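Local coordinates for pyroglutamyl-peptidase I (Fervidobacterium islandicum, PDB 6LTQ), which probably removes N-terminal pyroglutamyl (pyrrolidone carboxyl) residues from peptides and proteins, at residues R35-F45 with L203-L214; L55-T63 with D101-K112. All blocks are in the same frame, centred on the assembly; numbering follows the deposited sequence.

Contact 1: R35-F45 with L203-L214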
loop_
_atom_site.group_PDB
_atom_site.type_symbol
_atom_site.label_atom_id
_atom_site.label_comp_id
_atom_site.label_asym_id
_atom_site.label_seq_id
_atom_site.Cartn_x
_atom_site.Cartn_y
_atom_site.Cartn_z
ATOM N N ARG D 35 10.466 14.385 20.085
ATOM C CA ARG D 35 10.519 15.795 19.689
ATOM C C ARG D 35 9.262 16.554 20.099
ATOM O O ARG D 35 9.355 17.695 20.565
ATOM C CB ARG D 35 10.719 15.930 18.183
ATOM C CG ARG D 35 11.992 15.322 17.686
ATOM C CD ARG D 35 13.142 16.301 17.788
ATOM N NE ARG D 35 12.861 17.544 17.083
ATOM C CZ ARG D 35 13.228 17.784 15.829
ATOM N NH1 ARG D 35 12.935 18.950 15.263
ATOM N NH2 ARG D 35 13.884 16.858 15.139
ATOM N N ILE D 36 8.077 15.952 19.929
ATOM C CA ILE D 36 6.835 16.628 20.322
ATOM C C ILE D 36 6.805 16.860 21.826
ATOM O O ILE D 36 6.345 17.908 22.303
ATOM C CB ILE D 36 5.595 15.826 19.881
ATOM C CG1 ILE D 36 5.477 15.737 18.363
ATOM C CG2 ILE D 36 4.305 16.444 20.469
ATOM C CD1 ILE D 36 4.289 14.853 17.942
ATOM N N VAL D 37 7.227 15.855 22.598
ATOM C CA VAL D 37 7.210 15.993 24.049
ATOM C C VAL D 37 8.130 17.142 24.469
ATOM O O VAL D 37 7.752 17.990 25.290
ATOM C CB VAL D 37 7.612 14.665 24.717
ATOM C CG1 VAL D 37 7.900 14.894 26.214
ATOM C CG2 VAL D 37 6.507 13.608 24.559
ATOM N N LYS D 38 9.324 17.205 23.873
ATOM C CA LYS D 38 10.247 18.308 24.151
ATOM C C LYS D 38 9.627 19.636 23.754
ATOM O O LYS D 38 9.746 20.628 24.479
ATOM C CB LYS D 38 11.574 18.107 23.409
ATOM C CG LYS D 38 12.405 16.909 23.872
ATOM C CD LYS D 38 13.739 16.832 23.095
ATOM C CE LYS D 38 13.536 16.971 21.572
ATOM N NZ LYS D 38 14.743 16.618 20.761
ATOM N N ARG D 39 8.972 19.685 22.595
ATOM C CA ARG D 39 8.363 20.937 22.162
ATOM C C ARG D 39 7.267 21.398 23.120
ATOM O O ARG D 39 7.158 22.591 23.417
ATOM C CB ARG D 39 7.820 20.797 20.742
ATOM C CG ARG D 39 7.261 22.086 20.199
ATOM C CD ARG D 39 7.235 22.064 18.689
ATOM N NE ARG D 39 8.564 22.252 18.119
ATOM C CZ ARG D 39 8.785 22.441 16.823
ATOM N NH1 ARG D 39 7.761 22.466 15.974
ATOM N NH2 ARG D 39 10.021 22.602 16.373
ATOM N N LEU D 40 6.442 20.476 23.602
ATOM C CA LEU D 40 5.302 20.814 24.439
ATOM C C LEU D 40 5.686 20.962 25.914
ATOM O O LEU D 40 4.818 21.314 26.744
ATOM C CB LEU D 40 4.189 19.790 24.252
ATOM C CG LEU D 40 3.479 19.880 22.892
ATOM C CD1 LEU D 40 2.284 18.917 22.777
ATOM C CD2 LEU D 40 3.040 21.319 22.521
ATOM N N SER D 41 6.961 20.650 26.237
ATOM C CA SER D 41 7.638 20.894 27.518
ATOM C C SER D 41 7.241 22.206 28.180
ATOM O O SER D 41 6.992 22.185 29.394
ATOM C CB SER D 41 9.173 20.945 27.255
ATOM O OG SER D 41 9.843 19.660 27.302
ATOM N N LYS D 42 6.913 23.223 27.368
ATOM C CA LYS D 42 6.462 24.553 27.803
ATOM C C LYS D 42 4.932 24.561 27.981
ATOM O O LYS D 42 4.155 25.087 27.169
ATOM C CB LYS D 42 6.926 25.559 26.763
ATOM C CG LYS D 42 8.270 25.069 26.102
ATOM C CD LYS D 42 8.823 26.127 25.153
ATOM C CE LYS D 42 10.031 25.672 24.318
ATOM N NZ LYS D 42 11.245 26.503 24.611
ATOM N N ALA D 43 4.503 23.980 29.106
ATOM C CA ALA D 43 3.108 23.579 29.315
ATOM C C ALA D 43 2.270 24.785 29.742
ATOM O O ALA D 43 1.932 24.981 30.908
ATOM C CB ALA D 43 3.037 22.461 30.351
ATOM N N VAL D 44 1.905 25.577 28.736
ATOM C CA VAL D 44 1.032 26.729 28.958
ATOM C C VAL D 44 -0.380 26.246 28.645
ATOM O O VAL D 44 -0.980 26.555 27.613
ATOM C CB VAL D 44 1.457 27.935 28.111
ATOM C CG1 VAL D 44 2.579 28.700 28.788
ATOM C CG2 VAL D 44 1.876 27.497 26.712
ATOM N N PHE D 45 -0.922 25.443 29.564
ATOM C CA PHE D 45 -2.277 24.905 29.443
ATOM C C PHE D 45 -3.166 25.311 30.609
ATOM O O PHE D 45 -2.836 25.002 31.771
ATOM C CB PHE D 45 -2.223 23.384 29.312
ATOM C CG PHE D 45 -1.737 22.918 27.974
ATOM C CD1 PHE D 45 -2.591 22.901 26.884
ATOM C CD2 PHE D 45 -0.424 22.517 27.801
ATOM C CE1 PHE D 45 -2.143 22.481 25.641
ATOM C CE2 PHE D 45 0.033 22.096 26.565
ATOM C CZ PHE D 45 -0.828 22.077 25.484
ATOM N N LEU D 203 6.771 18.036 11.779
ATOM C CA LEU D 203 6.728 18.189 13.232
ATOM C C LEU D 203 5.691 19.224 13.635
ATOM O O LEU D 203 4.962 19.045 14.628
ATOM C CB LEU D 203 8.111 18.594 13.758
ATOM C CG LEU D 203 8.184 18.795 15.280
ATOM C CD1 LEU D 203 7.938 17.471 16.039
ATOM C CD2 LEU D 203 9.535 19.396 15.653
ATOM N N GLU D 204 5.576 20.306 12.858
ATOM C CA GLU D 204 4.622 21.350 13.203
ATOM C C GLU D 204 3.190 20.815 13.233
ATOM O O GLU D 204 2.436 21.066 14.186
ATOM C CB GLU D 204 4.762 22.528 12.229
ATOM C CG GLU D 204 6.219 23.041 12.068
ATOM C CD GLU D 204 7.031 22.287 10.998
ATOM O OE1 GLU D 204 6.861 22.582 9.789
ATOM O OE2 GLU D 204 7.865 21.426 11.350
ATOM N N LEU D 205 2.811 20.034 12.224
ATOM C CA LEU D 205 1.444 19.512 12.185
ATOM C C LEU D 205 1.226 18.433 13.244
ATOM O O LEU D 205 0.171 18.401 13.893
ATOM C CB LEU D 205 1.119 18.981 10.781
ATOM C CG LEU D 205 -0.347 18.581 10.560
ATOM C CD1 LEU D 205 -1.313 19.746 10.834
ATOM C CD2 LEU D 205 -0.552 18.004 9.141
ATOM N N GLN D 206 2.211 17.552 13.454
ATOM C CA GLN D 206 2.076 16.550 14.514
ATOM C C GLN D 206 1.948 17.215 15.883
ATOM O O GLN D 206 1.156 16.783 16.729
ATOM C CB GLN D 206 3.274 15.599 14.528
ATOM C CG GLN D 206 3.467 14.781 13.274
ATOM C CD GLN D 206 4.373 13.614 13.524
ATOM O OE1 GLN D 206 4.423 13.080 14.638
ATOM N NE2 GLN D 206 5.106 13.205 12.500
ATOM N N THR D 207 2.743 18.259 16.124
ATOM C CA THR D 207 2.653 18.976 17.393
ATOM C C THR D 207 1.290 19.632 17.546
ATOM O O THR D 207 0.678 19.580 18.623
ATOM C CB THR D 207 3.781 20.001 17.484
ATOM O OG1 THR D 207 5.038 19.318 17.382
ATOM C CG2 THR D 207 3.731 20.741 18.810
ATOM N N LYS D 208 0.783 20.229 16.470
ATOM C CA LYS D 208 -0.550 20.807 16.526
ATOM C C LYS D 208 -1.592 19.745 16.874
ATOM O O LYS D 208 -2.517 20.000 17.663
ATOM C CB LYS D 208 -0.876 21.497 15.197
ATOM C CG LYS D 208 -2.292 22.046 15.128
ATOM C CD LYS D 208 -2.565 22.805 13.821
ATOM C CE LYS D 208 -4.005 23.307 13.751
ATOM N NZ LYS D 208 -4.302 24.085 12.504
ATOM N N ALA D 209 -1.452 18.537 16.320
ATOM C CA ALA D 209 -2.438 17.501 16.608
ATOM C C ALA D 209 -2.449 17.150 18.093
ATOM O O ALA D 209 -3.510 17.098 18.725
ATOM C CB ALA D 209 -2.159 16.258 15.762
ATOM N N VAL D 210 -1.266 16.924 18.669
ATOM C CA VAL D 210 -1.191 16.565 20.079
ATOM C C VAL D 210 -1.643 17.736 20.945
ATOM O O VAL D 210 -2.324 17.547 21.963
ATOM C CB VAL D 210 0.228 16.090 20.429
ATOM C CG1 VAL D 210 0.355 15.843 21.936
ATOM C CG2 VAL D 210 0.544 14.793 19.643
ATOM N N ARG D 211 -1.292 18.961 20.539
ATOM C CA ARG D 211 -1.759 20.163 21.238
ATOM C C ARG D 211 -3.275 20.207 21.285
ATOM O O ARG D 211 -3.872 20.432 22.345
ATOM C CB ARG D 211 -1.130 21.388 20.557
ATOM C CG ARG D 211 -1.369 22.779 21.168
ATOM C CD ARG D 211 -1.640 23.872 20.195
ATOM N NE ARG D 211 -0.524 24.009 19.252
ATOM C CZ ARG D 211 -0.352 24.928 18.292
ATOM N NH1 ARG D 211 -1.092 26.022 18.207
ATOM N NH2 ARG D 211 0.758 24.829 17.504
ATOM N N LEU D 212 -3.917 19.891 20.164
ATOM C CA LEU D 212 -5.372 19.913 20.111
ATOM C C LEU D 212 -5.995 18.848 21.003
ATOM O O LEU D 212 -7.093 19.049 21.539
ATOM C CB LEU D 212 -5.862 19.741 18.671
ATOM C CG LEU D 212 -5.758 20.976 17.769
ATOM C CD1 LEU D 212 -5.820 20.581 16.278
ATOM C CD2 LEU D 212 -6.860 21.981 18.123
ATOM N N ILE D 213 -5.362 17.677 21.108
ATOM C CA ILE D 213 -5.889 16.654 22.007
ATOM C C ILE D 213 -5.839 17.160 23.447
ATOM O O ILE D 213 -6.814 17.054 24.202
ATOM C CB ILE D 213 -5.119 15.333 21.851
ATOM C CG1 ILE D 213 -5.311 14.725 20.445
ATOM C CG2 ILE D 213 -5.575 14.333 22.928
ATOM C CD1 ILE D 213 -4.370 13.563 20.178
ATOM N N LEU D 214 -4.695 17.730 23.835
ATOM C CA LEU D 214 -4.533 18.245 25.193
ATOM C C LEU D 214 -5.504 19.381 25.473
ATOM O O LEU D 214 -6.092 19.447 26.561
ATOM C CB LEU D 214 -3.098 18.713 25.402
ATOM C CG LEU D 214 -2.037 17.616 25.434
ATOM C CD1 LEU D 214 -0.636 18.220 25.313
ATOM C CD2 LEU D 214 -2.172 16.720 26.684
#
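A guanidinium lies flat over a leucine methyl here: CD2 of Leu203 sits under one face of the Arg39 head group, 3.3 Å from its CZ and displaced toward the rim. CG anti to the backbone N (chi1 -176°) and a bend at chi3 lay CD of Arg39 along Thr207 CG2 and bring the guanidinium over Leu203, its charge remaining near Glu204, whose OE2 is 4.7 Å from Arg39 NH1. Leu203 also turns CD1 toward Ile36 CG1 (3.8 Å). Deeper in, the contact is knobs-into-holes. Ile36 enters a hole formed by Leu203, Gln206, Thr207 and Val210, its CD1 meeting Gln206 CB at 3.6 Å, and Leu40 fills the next, with CD1 3.7 Å from Val210 CG1. Thr207 suits both demands of its buried place: OG1 bonds back to Leu203 O (2.8 Å), which Thr207 N also grips, while CG2 packs on Arg39 CD and Leu40 CD2. With both branches cut away, as in an alanine here, Leu203 O is likely to lose its hydroxyl donor and a gap to open beside Leu40 CD2 and Arg39 CD. Beyond the helix, CZ of the Phe45 ring touches Leu214 CD1 (3.9 Å). The helical segments cross at -65°, with axes 9.9 Å apart, and lie against the sheet: Ile36 and Val210 share Leu81 of strand 77-83, while Ile36 and Gln206 touch Leu181 of strand 175-181.

Contact 2: L55-T63 with D101-K112; sequences LPVSYQKST and DSKHPDNDGQVK
Tyr59 and Lys112 meet as a CH-pi pair: CG of the lysine stands 3.5 Å from the centroid of the phenol ring, over its face, and Gln110 O lies at the ring edge, in plane. Lys112 lays CB and CG over the ring, CG anti to its carbonyl carbon (chi1 -75°), and the bend at chi2 leads its amine away. The phenol OH shares a water with Lys112 N and the carbonyls of Ser102 and His104, so a tyrosine suits the place: its ring takes the lysine methylenes and its hydroxyl the bridging water. Asp106 takes the least common chi1 (63°), CG lying between its own N and carbonyl carbon, and this turns the carboxylate to two tasks. OD2 receives Tyr59 N at 2.6 Å through its anti lone pair; OD1 receives Asp108 N, an Asx turn, and Gln110 N, from opposite faces of the carboxylate plane. The helix start is thus held from outside as well as by Ser58, whose OG accepts from Lys61 N (2.9 Å) and donates to Asp108 OD2. Lys61 adds a salt bridge to that same OD2, modelled very short. Asn107 N bonds to Val57 O (2.8 Å). Gly109 has a positive phi, where a side chain would press on the preceding carbonyl. Together they make an N-capped helix start joined to a type I turn, Asp106 to Gly109, beside Ile155, the neighbour of the oxidised Cys156.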
loop_
_atom_site.group_PDB
_atom_site.type_symbol
_atom_site.label_atom_id
_atom_site.label_comp_id
_atom_site.label_asym_id
_atom_site.label_seq_id
_atom_site.Cartn_x
_atom_site.Cartn_y
_atom_site.Cartn_z
ATOM N N LEU D 55 10.644 7.773 27.453
ATOM C CA LEU D 55 10.876 6.391 27.850
ATOM C C LEU D 55 11.913 5.732 26.964
ATOM O O LEU D 55 12.021 6.045 25.770
ATOM C CB LEU D 55 9.566 5.592 27.771
ATOM C CG LEU D 55 8.451 6.144 28.643
ATOM C CD1 LEU D 55 7.129 5.461 28.280
ATOM C CD2 LEU D 55 8.761 5.946 30.131
ATOM N N PRO D 56 12.678 4.795 27.513
ATOM C CA PRO D 56 13.594 4.025 26.680
ATOM C C PRO D 56 12.830 2.991 25.866
ATOM O O PRO D 56 11.831 2.425 26.309
ATOM C CB PRO D 56 14.505 3.337 27.702
ATOM C CG PRO D 56 13.624 3.178 28.897
ATOM C CD PRO D 56 12.733 4.383 28.933
ATOM N N VAL D 57 13.353 2.713 24.685
ATOM C CA VAL D 57 12.804 1.647 23.865
ATOM C C VAL D 57 13.457 0.354 24.338
ATOM O O VAL D 57 14.415 -0.148 23.736
ATOM C CB VAL D 57 13.026 1.922 22.371
ATOM C CG1 VAL D 57 12.420 0.792 21.527
ATOM C CG2 VAL D 57 12.411 3.292 22.005
ATOM N N SER D 58 12.931 -0.187 25.432
ATOM C CA SER D 58 13.522 -1.337 26.107
ATOM C C SER D 58 12.403 -2.143 26.743
ATOM O O SER D 58 11.603 -1.594 27.502
ATOM C CB SER D 58 14.530 -0.890 27.185
ATOM O OG SER D 58 14.686 -1.864 28.207
ATOM N N TYR D 59 12.357 -3.446 26.453
ATOM C CA TYR D 59 11.279 -4.249 27.014
ATOM C C TYR D 59 11.264 -4.141 28.528
ATOM O O TYR D 59 10.218 -3.876 29.134
ATOM C CB TYR D 59 11.439 -5.709 26.594
ATOM C CG TYR D 59 11.036 -6.005 25.174
ATOM C CD1 TYR D 59 9.701 -5.897 24.765
ATOM C CD2 TYR D 59 11.971 -6.452 24.254
ATOM C CE1 TYR D 59 9.332 -6.202 23.459
ATOM C CE2 TYR D 59 11.611 -6.760 22.960
ATOM C CZ TYR D 59 10.295 -6.638 22.565
ATOM O OH TYR D 59 9.986 -6.952 21.260
ATOM N N GLN D 60 12.434 -4.230 29.152
ATOM C CA GLN D 60 12.452 -4.211 30.605
ATOM C C GLN D 60 12.340 -2.811 31.183
ATOM O O GLN D 60 11.460 -2.576 32.021
ATOM C CB GLN D 60 13.718 -4.919 31.103
ATOM C CG GLN D 60 13.849 -5.082 32.612
ATOM C CD GLN D 60 15.083 -4.389 33.160
ATOM O OE1 GLN D 60 16.033 -4.112 32.423
ATOM N NE2 GLN D 60 15.081 -4.111 34.458
ATOM N N LYS D 61 13.132 -1.857 30.702
ATOM C CA LYS D 61 13.194 -0.577 31.395
ATOM C C LYS D 61 12.031 0.351 31.058
ATOM O O LYS D 61 11.680 1.198 31.893
ATOM C CB LYS D 61 14.508 0.141 31.079
ATOM C CG LYS D 61 15.763 -0.627 31.482
ATOM C CD LYS D 61 17.023 0.199 31.258
ATOM C CE LYS D 61 18.273 -0.665 31.369
ATOM N NZ LYS D 61 18.537 -1.464 30.129
ATOM N N SER D 62 11.390 0.193 29.889
ATOM C CA SER D 62 10.299 1.097 29.529
ATOM C C SER D 62 9.247 1.161 30.626
ATOM O O SER D 62 8.808 2.250 31.015
ATOM C CB SER D 62 9.678 0.685 28.190
ATOM O OG SER D 62 9.028 -0.575 28.284
ATOM N N THR D 63 8.756 0.004 31.077
ATOM C CA THR D 63 7.717 0.037 32.096
ATOM C C THR D 63 8.282 0.254 33.499
ATOM O O THR D 63 7.533 0.672 34.382
ATOM C CB THR D 63 6.874 -1.246 32.089
ATOM O OG1 THR D 63 7.730 -2.398 32.139
ATOM C CG2 THR D 63 5.989 -1.308 30.825
ATOM N N ASP D 101 6.067 -9.422 21.234
ATOM C CA ASP D 101 6.421 -10.297 20.122
ATOM C C ASP D 101 7.030 -9.469 19.002
ATOM O O ASP D 101 6.317 -8.713 18.334
ATOM C CB ASP D 101 5.201 -11.050 19.626
ATOM C CG ASP D 101 5.571 -12.191 18.723
ATOM O OD1 ASP D 101 6.329 -13.061 19.189
ATOM O OD2 ASP D 101 5.136 -12.215 17.554
ATOM N N SER D 102 8.324 -9.657 18.763
ATOM C CA SER D 102 8.967 -9.053 17.606
ATOM C C SER D 102 10.292 -9.757 17.358
ATOM O O SER D 102 10.942 -10.234 18.291
ATOM C CB SER D 102 9.190 -7.546 17.811
ATOM O OG SER D 102 9.928 -6.985 16.739
ATOM N N LYS D 103 10.665 -9.856 16.087
ATOM C CA LYS D 103 11.985 -10.375 15.782
ATOM C C LYS D 103 13.051 -9.326 16.034
ATOM O O LYS D 103 14.229 -9.677 16.167
ATOM C CB LYS D 103 12.095 -10.880 14.335
ATOM C CG LYS D 103 11.183 -12.043 13.905
ATOM C CD LYS D 103 9.706 -11.665 13.887
ATOM C CE LYS D 103 9.491 -10.288 13.268
ATOM N NZ LYS D 103 8.093 -9.805 13.393
ATOM N N HIS D 104 12.655 -8.058 16.118
ATOM C CA HIS D 104 13.604 -6.970 16.299
ATOM C C HIS D 104 13.939 -6.802 17.776
ATOM O O HIS D 104 13.042 -6.774 18.622
ATOM C CB HIS D 104 13.044 -5.660 15.772
ATOM C CG HIS D 104 12.763 -5.671 14.307
ATOM N ND1 HIS D 104 13.702 -6.053 13.374
ATOM C CD2 HIS D 104 11.653 -5.329 13.611
ATOM C CE1 HIS D 104 13.180 -5.957 12.165
ATOM N NE2 HIS D 104 11.940 -5.514 12.281
ATOM N N PRO D 105 15.211 -6.630 18.104
ATOM C CA PRO D 105 15.580 -6.376 19.496
ATOM C C PRO D 105 15.165 -4.976 19.906
ATOM O O PRO D 105 14.900 -4.105 19.071
ATOM C CB PRO D 105 17.105 -6.526 19.488
ATOM C CG PRO D 105 17.490 -6.059 18.119
ATOM C CD PRO D 105 16.356 -6.484 17.191
ATOM N N ASP D 106 15.095 -4.762 21.216
ATOM C CA ASP D 106 14.941 -3.401 21.711
ATOM C C ASP D 106 16.311 -2.722 21.681
ATOM O O ASP D 106 17.281 -3.246 21.122
ATOM C CB ASP D 106 14.275 -3.384 23.085
ATOM C CG ASP D 106 15.086 -4.081 24.165
ATOM O OD1 ASP D 106 16.257 -4.469 23.935
ATOM O OD2 ASP D 106 14.518 -4.252 25.261
ATOM N N ASN D 107 16.401 -1.531 22.262
ATOM C CA ASN D 107 17.667 -0.815 22.228
ATOM C C ASN D 107 18.722 -1.442 23.135
ATOM O O ASN D 107 19.909 -1.109 23.000
ATOM C CB ASN D 107 17.432 0.647 22.624
ATOM C CG ASN D 107 17.039 1.524 21.442
ATOM O OD1 ASN D 107 17.202 1.136 20.287
ATOM N ND2 ASN D 107 16.539 2.719 21.730
ATOM N N ASP D 108 18.329 -2.369 24.011
ATOM C CA ASP D 108 19.259 -3.109 24.855
ATOM C C ASP D 108 19.654 -4.462 24.272
ATOM O O ASP D 108 20.352 -5.229 24.943
ATOM C CB ASP D 108 18.664 -3.310 26.248
ATOM C CG ASP D 108 18.318 -1.998 26.941
ATOM O OD1 ASP D 108 18.844 -0.945 26.535
ATOM O OD2 ASP D 108 17.532 -2.018 27.913
ATOM N N GLY D 109 19.269 -4.754 23.029
ATOM C CA GLY D 109 19.553 -6.037 22.436
ATOM C C GLY D 109 18.652 -7.189 22.829
ATOM O O GLY D 109 18.898 -8.309 22.372
ATOM N N GLN D 110 17.605 -6.972 23.616
ATOM C CA GLN D 110 16.630 -8.040 23.827
ATOM C C GLN D 110 15.556 -8.189 22.767
ATOM O O GLN D 110 14.973 -7.215 22.286
ATOM C CB GLN D 110 15.964 -7.933 25.202
ATOM C CG GLN D 110 15.361 -9.314 25.702
ATOM C CD GLN D 110 16.172 -10.580 25.452
ATOM O OE1 GLN D 110 17.397 -10.629 25.640
ATOM N NE2 GLN D 110 15.471 -11.622 24.983
ATOM N N VAL D 111 15.274 -9.462 22.486
ATOM C CA VAL D 111 14.258 -9.938 21.578
ATOM C C VAL D 111 13.254 -10.698 22.429
ATOM O O VAL D 111 13.637 -11.571 23.221
ATOM C CB VAL D 111 14.876 -10.845 20.498
ATOM C CG1 VAL D 111 13.773 -11.576 19.711
ATOM C CG2 VAL D 111 15.769 -10.041 19.567
ATOM N N LYS D 112 11.977 -10.384 22.250
ATOM C CA LYS D 112 10.884 -11.039 22.953
ATOM C C LYS D 112 9.979 -11.674 21.911
ATOM O O LYS D 112 9.646 -11.043 20.903
ATOM C CB LYS D 112 10.064 -10.051 23.804
ATOM C CG LYS D 112 10.709 -9.577 25.104
ATOM C CD LYS D 112 11.358 -10.705 25.888
ATOM C CE LYS D 112 11.505 -10.327 27.359
ATOM N NZ LYS D 112 12.903 -10.509 27.849
HETATM O O HOH W 1 16.154 3.464 24.449
HETATM O O HOH W 2 14.689 -4.914 27.890
HETATM O O HOH W 3 11.712 -8.526 20.316
#

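Overall arrangement
From the N terminus the chain runs through strand 15-22 into helix 32-40, which begins contact 1, and then through strand 48-55 to the start of helix 59-72, the first half of contact 2. Contact 2 closes its loop soon, at 101-112 in the connection after strand 90-97. Contact 1 closes only at helix 203-215 near the C terminus, so contact 2 is nested inside its loop. The two lie on opposite sides of the chain's centre, their own centres about 26 Å apart, and do not touch. Contact 1 joins an early and a late helix against the sheet; contact 2 joins a helix start to an irregular loop.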